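Long-range contacts in hypothetical protein Atu0636 (PDB 2OZV), which is of unproven function but is probably an O-methyltransferase of the small methyltransferase domain family, expected to transfer a methyl group from S-adenosylmethionine: residues Ala53-Leu58 with Ala86-Arg91; Val119-Pro124 with Leu166-Arg171; Glu190-His195 with Ala221-His226. One frame throughout, in Å; residues are numbered along the deposited sequence.

Interaction 1 of 3, residues Ala53-Leu58 with Ala86-Arg91; sequences AVAARL and AAFSAR
Arg91 reaches from the chain just before strand 92-96 to the C-terminal end of helix 49-57, where it meets main-chain oxygens. Its NH2 gives the firm bond, 2.9 Å to Ala55 O with an N-H...O angle of 155°. That oxygen lies at the edge of the guanidinium, near its plane. The donor, however, stands above the carbonyl plane of Ala55. NH1 adds two weak bonds, to Ala55 O at 3.3 Å and to Leu58 O at 2.9 Å. A bend at chi3 (-80°) turns the guanidinium to these oxygens. NH1 also bonds Ala61 O, at the start of strand 61-67.

The tightly packed part is centred on Ala55, which is buried. Its CB lies 3.9 Å from Arg91 NH1 and equally far from Phe88 CD1, so the methyl touches both the guanidinium and the ring. Phe88 has CG between its backbone N and carbonyl carbon (chi1 59°), which brings the ring against the helix. Ala56 N lies over one ring face, offset toward the rim, and Ala56 CB is 3.8 Å from Phe88 CD2.

The Ala56 side is the solvent side. Ala56 is exposed and Phe88 is partly exposed.

The contact thus joins apolar packing to a polar grip on the helix end. Carbonyls at a helix C-terminus commonly lack helical N-H partners, and the helix dipole would make this end slightly negative. The guanidinium probably offsets both, and one side chain ties the helix end to the following strand.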
loop_
_atom_site.group_PDB
_atom_site.type_symbol
_atom_site.label_atom_id
_atom_site.label_comp_id
_atom_site.label_asym_id
_atom_site.label_seq_id
_atom_site.Cartn_x
_atom_site.Cartn_y
_atom_site.Cartn_z
ATOM N N ALA B 53 5.855 -16.157 -20.698
ATOM C CA ALA B 53 4.408 -15.943 -20.702
ATOM C C ALA B 53 4.038 -14.676 -21.490
ATOM O O ALA B 53 3.004 -14.657 -22.180
ATOM C CB ALA B 53 3.849 -15.887 -19.292
ATOM N N VAL B 54 4.867 -13.636 -21.394
ATOM C CA VAL B 54 4.662 -12.428 -22.201
ATOM C C VAL B 54 4.779 -12.796 -23.705
ATOM O O VAL B 54 3.892 -12.486 -24.503
ATOM C CB VAL B 54 5.698 -11.334 -21.885
ATOM C CG1 VAL B 54 5.501 -10.161 -22.855
ATOM C CG2 VAL B 54 5.563 -10.839 -20.435
ATOM N N ALA B 55 5.854 -13.493 -24.073
ATOM C CA ALA B 55 6.078 -13.841 -25.499
ATOM C C ALA B 55 4.978 -14.737 -26.060
ATOM O O ALA B 55 4.583 -14.606 -27.230
ATOM C CB ALA B 55 7.462 -14.495 -25.684
ATOM N N ALA B 56 4.475 -15.653 -25.228
ATOM C CA ALA B 56 3.422 -16.576 -25.652
ATOM C C ALA B 56 2.150 -15.814 -26.038
ATOM O O ALA B 56 1.478 -16.179 -27.003
ATOM C CB ALA B 56 3.126 -17.609 -24.558
ATOM N N ARG B 57 1.836 -14.758 -25.286
ATOM C CA ARG B 57 0.618 -13.970 -25.497
ATOM C C ARG B 57 0.789 -12.881 -26.580
ATOM O O ARG B 57 -0.124 -12.617 -27.375
ATOM C CB ARG B 57 0.195 -13.318 -24.169
ATOM C CG ARG B 57 -1.086 -12.475 -24.279
ATOM C CD ARG B 57 -1.592 -11.998 -22.912
ATOM N NE ARG B 57 -0.513 -11.385 -22.132
ATOM C CZ ARG B 57 -0.132 -10.109 -22.210
ATOM N NH1 ARG B 57 -0.765 -9.276 -23.040
ATOM N NH2 ARG B 57 0.884 -9.673 -21.465
ATOM N N LEU B 58 1.968 -12.274 -26.618
ATOM C CA LEU B 58 2.234 -11.132 -27.476
ATOM C C LEU B 58 3.165 -11.503 -28.628
ATOM O O LEU B 58 4.396 -11.537 -28.467
ATOM C CB LEU B 58 2.823 -9.985 -26.663
ATOM C CG LEU B 58 1.884 -9.340 -25.648
ATOM C CD1 LEU B 58 2.646 -8.224 -24.927
ATOM C CD2 LEU B 58 0.586 -8.787 -26.322
ATOM N N ALA B 86 8.124 -23.966 -28.203
ATOM C CA ALA B 86 8.690 -23.769 -29.538
ATOM C C ALA B 86 7.988 -22.701 -30.375
ATOM O O ALA B 86 8.604 -22.113 -31.261
ATOM C CB ALA B 86 8.760 -25.108 -30.310
ATOM N N ALA B 87 6.707 -22.458 -30.110
ATOM C CA ALA B 87 5.967 -21.464 -30.888
ATOM C C ALA B 87 6.511 -20.023 -30.721
ATOM O O ALA B 87 6.393 -19.205 -31.642
ATOM C CB ALA B 87 4.489 -21.507 -30.548
ATOM N N PHE B 88 7.124 -19.721 -29.575
ATOM C CA PHE B 88 7.557 -18.340 -29.288
ATOM C C PHE B 88 9.033 -18.229 -28.888
ATOM O O PHE B 88 9.541 -17.133 -28.714
ATOM C CB PHE B 88 6.693 -17.732 -28.185
ATOM C CG PHE B 88 6.745 -18.504 -26.894
ATOM C CD1 PHE B 88 7.826 -18.359 -26.031
ATOM C CD2 PHE B 88 5.742 -19.420 -26.578
ATOM C CE1 PHE B 88 7.909 -19.113 -24.840
ATOM C CE2 PHE B 88 5.802 -20.175 -25.402
ATOM C CZ PHE B 88 6.888 -20.004 -24.523
ATOM N N SER B 89 9.698 -19.362 -28.702
ATOM C CA SER B 89 11.067 -19.376 -28.176
ATOM C C SER B 89 12.076 -18.593 -29.025
ATOM O O SER B 89 13.047 -18.070 -28.498
ATOM C CB SER B 89 11.544 -20.817 -27.951
ATOM O OG SER B 89 11.735 -21.493 -29.174
ATOM N N ALA B 90 11.822 -18.490 -30.331
ATOM C CA ALA B 90 12.719 -17.756 -31.230
ATOM C C ALA B 90 12.807 -16.289 -30.843
ATOM O O ALA B 90 13.788 -15.620 -31.166
ATOM C CB ALA B 90 12.257 -17.879 -32.669
ATOM N N ARG B 91 11.775 -15.796 -30.164
ATOM C CA ARG B 91 11.703 -14.390 -29.782
ATOM C C ARG B 91 12.243 -14.123 -28.379
ATOM O O ARG B 91 12.080 -13.019 -27.841
ATOM C CB ARG B 91 10.266 -13.889 -29.919
ATOM C CG ARG B 91 9.806 -13.896 -31.362
ATOM C CD ARG B 91 8.441 -13.304 -31.477
ATOM N NE ARG B 91 7.374 -14.240 -31.122
ATOM C CZ ARG B 91 6.584 -14.104 -30.062
ATOM N NH1 ARG B 91 6.743 -13.083 -29.213
ATOM N NH2 ARG B 91 5.610 -14.989 -29.878
#

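Interaction 2 of 3, residues Val119-Pro124 with Leu166-Arg171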
loop_
_atom_site.group_PDB
_atom_site.type_symbol
_atom_site.label_atom_id
_atom_site.label_comp_id
_atom_site.label_asym_id
_atom_site.label_seq_id
_atom_site.Cartn_x
_atom_site.Cartn_y
_atom_site.Cartn_z
ATOM N N VAL B 119 10.305 -3.197 -18.742
ATOM C CA VAL B 119 11.162 -4.030 -17.913
ATOM C C VAL B 119 10.284 -4.680 -16.850
ATOM O O VAL B 119 9.514 -3.989 -16.188
ATOM C CB VAL B 119 12.290 -3.227 -17.226
ATOM C CG1 VAL B 119 13.154 -4.134 -16.383
ATOM C CG2 VAL B 119 13.162 -2.521 -18.323
ATOM N N ILE B 120 10.382 -5.994 -16.760
ATOM C CA ILE B 120 9.634 -6.756 -15.772
ATOM C C ILE B 120 10.527 -7.446 -14.762
ATOM O O ILE B 120 11.647 -7.896 -15.076
ATOM C CB ILE B 120 8.632 -7.748 -16.451
ATOM C CG1 ILE B 120 9.327 -8.990 -17.026
ATOM C CG2 ILE B 120 7.823 -7.021 -17.570
ATOM C CD1 ILE B 120 8.337 -9.973 -17.735
HETATM N N MSE B 121 10.038 -7.588 -13.522
HETATM C CA MSE B 121 10.894 -8.176 -12.498
HETATM C C MSE B 121 10.083 -8.797 -11.368
HETATM O O MSE B 121 8.998 -8.315 -11.016
HETATM C CB MSE B 121 11.858 -7.112 -11.913
HETATM C CG MSE B 121 11.110 -5.958 -11.242
HETATM SE SE MSE B 121 12.424 -4.638 -10.514
HETATM C CE MSE B 121 13.257 -4.003 -12.112
ATOM N N ASN B 122 10.646 -9.856 -10.801
ATOM C CA ASN B 122 10.136 -10.497 -9.600
ATOM C C ASN B 122 11.345 -10.836 -8.727
ATOM O O ASN B 122 11.789 -11.989 -8.731
ATOM C CB ASN B 122 9.382 -11.775 -9.955
ATOM C CG ASN B 122 8.811 -12.474 -8.717
ATOM O OD1 ASN B 122 8.896 -11.948 -7.610
ATOM N ND2 ASN B 122 8.227 -13.617 -8.918
ATOM N N PRO B 123 11.932 -9.825 -8.055
ATOM C CA PRO B 123 13.192 -10.119 -7.360
ATOM C C PRO B 123 13.001 -11.095 -6.213
ATOM O O PRO B 123 11.942 -11.120 -5.589
ATOM C CB PRO B 123 13.664 -8.757 -6.844
ATOM C CG PRO B 123 12.494 -7.927 -6.823
ATOM C CD PRO B 123 11.561 -8.403 -7.931
ATOM N N PRO B 124 14.036 -11.897 -5.938
ATOM C CA PRO B 124 13.967 -12.967 -4.952
ATOM C C PRO B 124 13.845 -12.415 -3.533
ATOM O O PRO B 124 14.271 -11.284 -3.279
ATOM C CB PRO B 124 15.310 -13.695 -5.143
ATOM C CG PRO B 124 16.233 -12.660 -5.704
ATOM C CD PRO B 124 15.369 -11.785 -6.569
ATOM N N LEU B 166 7.798 0.085 -16.148
ATOM C CA LEU B 166 8.289 -0.875 -15.177
ATOM C C LEU B 166 7.093 -1.720 -14.681
ATOM O O LEU B 166 6.027 -1.161 -14.344
ATOM C CB LEU B 166 8.902 -0.134 -13.982
ATOM C CG LEU B 166 9.247 -1.018 -12.771
ATOM C CD1 LEU B 166 10.403 -1.984 -13.072
ATOM C CD2 LEU B 166 9.599 -0.088 -11.588
ATOM N N SER B 167 7.250 -3.042 -14.672
ATOM C CA SER B 167 6.254 -3.935 -14.069
ATOM C C SER B 167 6.925 -4.857 -13.071
ATOM O O SER B 167 8.002 -5.415 -13.339
ATOM C CB SER B 167 5.539 -4.821 -15.109
ATOM O OG SER B 167 4.891 -4.005 -16.080
ATOM N N LEU B 168 6.286 -5.042 -11.913
ATOM C CA LEU B 168 6.851 -5.945 -10.938
ATOM C C LEU B 168 5.807 -6.634 -10.082
ATOM O O LEU B 168 4.658 -6.176 -9.958
ATOM C CB LEU B 168 7.867 -5.210 -10.066
ATOM C CG LEU B 168 7.414 -4.187 -9.061
ATOM C CD1 LEU B 168 6.927 -4.848 -7.737
ATOM C CD2 LEU B 168 8.574 -3.194 -8.754
ATOM N N ILE B 169 6.214 -7.763 -9.513
ATOM C CA ILE B 169 5.401 -8.436 -8.499
ATOM C C ILE B 169 6.283 -8.651 -7.279
ATOM O O ILE B 169 7.493 -8.951 -7.393
ATOM C CB ILE B 169 4.750 -9.749 -9.027
ATOM C CG1 ILE B 169 3.750 -10.307 -7.996
ATOM C CG2 ILE B 169 5.833 -10.757 -9.461
ATOM C CD1 ILE B 169 2.924 -11.478 -8.491
ATOM N N SER B 170 5.686 -8.532 -6.084
ATOM C CA SER B 170 6.434 -8.678 -4.843
ATOM C C SER B 170 5.472 -9.053 -3.721
ATOM O O SER B 170 4.252 -9.148 -3.954
ATOM C CB SER B 170 7.156 -7.373 -4.491
ATOM O OG SER B 170 6.229 -6.376 -4.086
ATOM N N ARG B 171 6.026 -9.271 -2.523
ATOM C CA ARG B 171 5.251 -9.351 -1.288
ATOM C C ARG B 171 4.717 -7.945 -0.995
ATOM O O ARG B 171 5.355 -6.957 -1.366
ATOM C CB ARG B 171 6.121 -9.797 -0.093
ATOM C CG ARG B 171 6.991 -11.021 -0.327
ATOM C CD ARG B 171 7.695 -11.442 0.973
ATOM N NE ARG B 171 8.455 -10.364 1.630
ATOM C CZ ARG B 171 9.358 -10.566 2.595
ATOM N NH1 ARG B 171 9.999 -9.539 3.149
ATOM N NH2 ARG B 171 9.622 -11.796 3.015
HETATM O O HOH W 1 9.726 -9.669 -5.609
#
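Asn122, Pro123 and Pro124, followed by Tyr125, form an Asn-Pro-Pro-Tyr sequence, the motif that follows the fourth strand in many methyltransferases of this family. Here it continues from strand 116-121, which runs parallel to strand 164-170 in the central sheet. The axes of the paired parts are 4.8 Å apart and 5° from parallel. Three backbone bonds join them. Ser167 N gives to Val119 O at 2.9 Å, Met121 N to Ser167 O at 3.0 Å in a more bent bond, and Ile169 N to Met121 O at 3.2 Å.

The selenomethionine Met121 makes the largest side-chain contribution. With chi1 at 61°, its CG is turned toward the neighbouring strand, 3.5 Å from Leu168 CB. The chain then bends at chi3, and CE ends 3.6 Å from Leu166 CD1. The Met121 side chain lies near, without touching, the turn of Gly44 and Gly46, which may belong to a cofactor site. On the other face of the sheet, Ile120 CG2 meets Ser167 CB. Past the strand, Asn122 and Ile169 lie side by side, with Asn122 CB 3.7 Å from Ile169 CG2. A water lies within bonding distance of Ile169 O and Pro123 O and may bridge them.

Helix 148-159 covers the face of Val119 and Met121, and its Phe149 meets Pro123. Helix 24-30 lies on the opposite face, where Leu28 touches Ile120, Ser167 and Ile169. Ser167 OG bonds Gln165. Strand 116-121 is flanked by strand 38-42, through Ile120 with Ala41 and Leu43, and strand 164-170 by strand 204-211.

Interaction 3 of 3, residues Glu190-His195 with Ala221-His226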
loop_
_atom_site.group_PDB
_atom_site.type_symbol
_atom_site.label_atom_id
_atom_site.label_comp_id
_atom_site.label_asym_id
_atom_site.label_seq_id
_atom_site.Cartn_x
_atom_site.Cartn_y
_atom_site.Cartn_z
ATOM N N GLU B 190 1.054 2.427 -10.074
ATOM C CA GLU B 190 -0.222 1.781 -9.805
ATOM C C GLU B 190 0.067 0.533 -9.008
ATOM O O GLU B 190 0.835 -0.343 -9.471
ATOM C CB GLU B 190 -0.909 1.362 -11.107
ATOM C CG GLU B 190 -1.582 2.500 -11.840
ATOM C CD GLU B 190 -2.487 2.007 -12.971
ATOM O OE1 GLU B 190 -2.747 0.766 -13.088
ATOM O OE2 GLU B 190 -2.961 2.883 -13.700
ATOM N N ILE B 191 -0.539 0.429 -7.831
ATOM C CA ILE B 191 -0.293 -0.709 -6.938
ATOM C C ILE B 191 -1.565 -1.528 -6.851
ATOM O O ILE B 191 -2.619 -0.993 -6.482
ATOM C CB ILE B 191 0.102 -0.199 -5.518
ATOM C CG1 ILE B 191 1.357 0.716 -5.597
ATOM C CG2 ILE B 191 0.281 -1.380 -4.564
ATOM C CD1 ILE B 191 1.776 1.336 -4.209
ATOM N N THR B 192 -1.472 -2.815 -7.179
ATOM C CA THR B 192 -2.626 -3.681 -7.117
ATOM C C THR B 192 -2.332 -4.820 -6.123
ATOM O O THR B 192 -1.471 -5.676 -6.373
ATOM C CB THR B 192 -2.951 -4.264 -8.515
ATOM O OG1 THR B 192 -3.128 -3.203 -9.455
ATOM C CG2 THR B 192 -4.225 -5.124 -8.429
ATOM N N LEU B 193 -3.026 -4.811 -4.987
ATOM C CA LEU B 193 -2.865 -5.912 -4.035
ATOM C C LEU B 193 -3.588 -7.157 -4.525
ATOM O O LEU B 193 -4.654 -7.065 -5.167
ATOM C CB LEU B 193 -3.423 -5.511 -2.665
ATOM C CG LEU B 193 -2.533 -4.557 -1.810
ATOM C CD1 LEU B 193 -1.138 -5.178 -1.481
ATOM C CD2 LEU B 193 -2.358 -3.170 -2.338
ATOM N N ILE B 194 -3.028 -8.310 -4.160
ATOM C CA ILE B 194 -3.519 -9.631 -4.561
ATOM C C ILE B 194 -3.956 -10.386 -3.309
ATOM O O ILE B 194 -3.123 -10.701 -2.461
ATOM C CB ILE B 194 -2.388 -10.427 -5.277
ATOM C CG1 ILE B 194 -1.726 -9.590 -6.374
ATOM C CG2 ILE B 194 -2.905 -11.739 -5.837
ATOM C CD1 ILE B 194 -2.673 -9.155 -7.468
ATOM N N HIS B 195 -5.256 -10.659 -3.177
ATOM C CA HIS B 195 -5.787 -11.317 -1.977
ATOM C C HIS B 195 -6.251 -12.724 -2.378
ATOM O O HIS B 195 -6.801 -12.884 -3.452
ATOM C CB HIS B 195 -6.962 -10.524 -1.384
ATOM C CG HIS B 195 -6.594 -9.127 -0.931
ATOM N ND1 HIS B 195 -6.482 -8.782 0.392
ATOM C CD2 HIS B 195 -6.259 -8.015 -1.636
ATOM C CE1 HIS B 195 -6.143 -7.501 0.491
ATOM N NE2 HIS B 195 -6.009 -7.012 -0.725
ATOM N N ALA B 221 -8.133 -1.097 -7.592
ATOM C CA ALA B 221 -8.986 -2.120 -6.949
ATOM C C ALA B 221 -8.182 -3.429 -6.929
ATOM O O ALA B 221 -7.444 -3.720 -7.875
ATOM C CB ALA B 221 -10.314 -2.316 -7.715
ATOM N N PRO B 222 -8.310 -4.205 -5.859
ATOM C CA PRO B 222 -7.438 -5.385 -5.732
ATOM C C PRO B 222 -7.904 -6.523 -6.600
ATOM O O PRO B 222 -9.056 -6.506 -7.080
ATOM C CB PRO B 222 -7.597 -5.769 -4.252
ATOM C CG PRO B 222 -9.016 -5.373 -3.957
ATOM C CD PRO B 222 -9.197 -4.049 -4.685
ATOM N N LEU B 223 -7.006 -7.478 -6.840
ATOM C CA LEU B 223 -7.405 -8.750 -7.470
ATOM C C LEU B 223 -7.642 -9.780 -6.378
ATOM O O LEU B 223 -6.805 -9.924 -5.474
ATOM C CB LEU B 223 -6.334 -9.218 -8.432
ATOM C CG LEU B 223 -6.051 -8.288 -9.619
ATOM C CD1 LEU B 223 -4.845 -8.780 -10.404
ATOM C CD2 LEU B 223 -7.268 -8.217 -10.532
ATOM N N ILE B 224 -8.784 -10.473 -6.448
ATOM C CA ILE B 224 -9.102 -11.553 -5.517
ATOM C C ILE B 224 -8.968 -12.832 -6.327
ATOM O O ILE B 224 -9.647 -12.996 -7.363
ATOM C CB ILE B 224 -10.521 -11.408 -4.923
ATOM C CG1 ILE B 224 -10.781 -9.952 -4.460
ATOM C CG2 ILE B 224 -10.778 -12.441 -3.806
ATOM C CD1 ILE B 224 -9.962 -9.458 -3.270
HETATM N N MSE B 225 -8.077 -13.716 -5.885
HETATM C CA MSE B 225 -7.734 -14.938 -6.632
HETATM C C MSE B 225 -8.910 -15.917 -6.771
HETATM O O MSE B 225 -9.169 -16.441 -7.860
HETATM C CB MSE B 225 -6.582 -15.666 -5.939
HETATM C CG MSE B 225 -5.220 -15.034 -6.086
HETATM SE SE MSE B 225 -3.990 -15.649 -4.663
HETATM C CE MSE B 225 -4.282 -17.570 -4.641
ATOM N N HIS B 226 -9.597 -16.160 -5.659
ATOM C CA HIS B 226 -10.635 -17.200 -5.549
ATOM C C HIS B 226 -11.922 -16.697 -4.895
ATOM O O HIS B 226 -11.888 -15.774 -4.086
ATOM C CB HIS B 226 -10.121 -18.377 -4.696
ATOM C CG HIS B 226 -8.845 -18.978 -5.188
ATOM N ND1 HIS B 226 -8.794 -19.859 -6.249
ATOM C CD2 HIS B 226 -7.569 -18.832 -4.761
ATOM C CE1 HIS B 226 -7.540 -20.220 -6.460
ATOM N NE2 HIS B 226 -6.775 -19.606 -5.576
#
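Ile194 pairs with Leu223 and His195 with Ile224, in parallel, between strands 186-195 and 218-224. The touching parts are 40° apart in direction. Three backbone bonds, each 2.9 Å, hold them: Leu223 N to Leu193 O, His195 N to Leu223 O, and Met225 N to His195 O. The last is made by Met225, just beyond the strand.

Ile194 and Leu223 share one face. They lie side by side, and Ile194 CD1, in the conformer described, is 3.7 Å from Leu223 CD1. Thr192 CG2 crosses to Leu223 CG at 3.8 Å, while Thr192 OG1 bonds Tyr247 OH.

His195 and Ile224 share the other face. Ile224 CD1 packs 3.7 Å from His195 CB. The imidazole approaches the proline obliquely, with His195 CD2 3.7 Å from Pro222 CB. ND1 bonds Glu200 O, which helps fix the ring's rotation.

Pro222 and His195 also border the second subunit, where Pro222 packs on Pro222 of that chain and His195 on its Arg220. Across the strands themselves the polar atoms are backbone, and the side chains add apolar contact: hydrogen bonds set the register of this strand, outermost in the chain's sheet, and carbon contacts lie on both faces.

How the interactions relate
Interaction 2 is the core contact, its centre about 5 Å from the centre of the chain. Interactions 1 and 3 lie farther out and are only partly buried. Interactions 2 and 3 belong to one sheet and both rest on backbone bonds between parallel strands; interaction 2 lies among the central strands, while interaction 3 joins an outermost strand beside the second subunit. Their centres are about 15 Å apart. Interaction 1 differs in kind: an arginine side chain, not a strand partner, supplies its hydrogen bonds. It still touches interaction 2, since Val54 CG2 packs 4.0 Å from Ile120 CD1, on the face of Ile120 and Ser167. Interactions 1 and 3 do not meet.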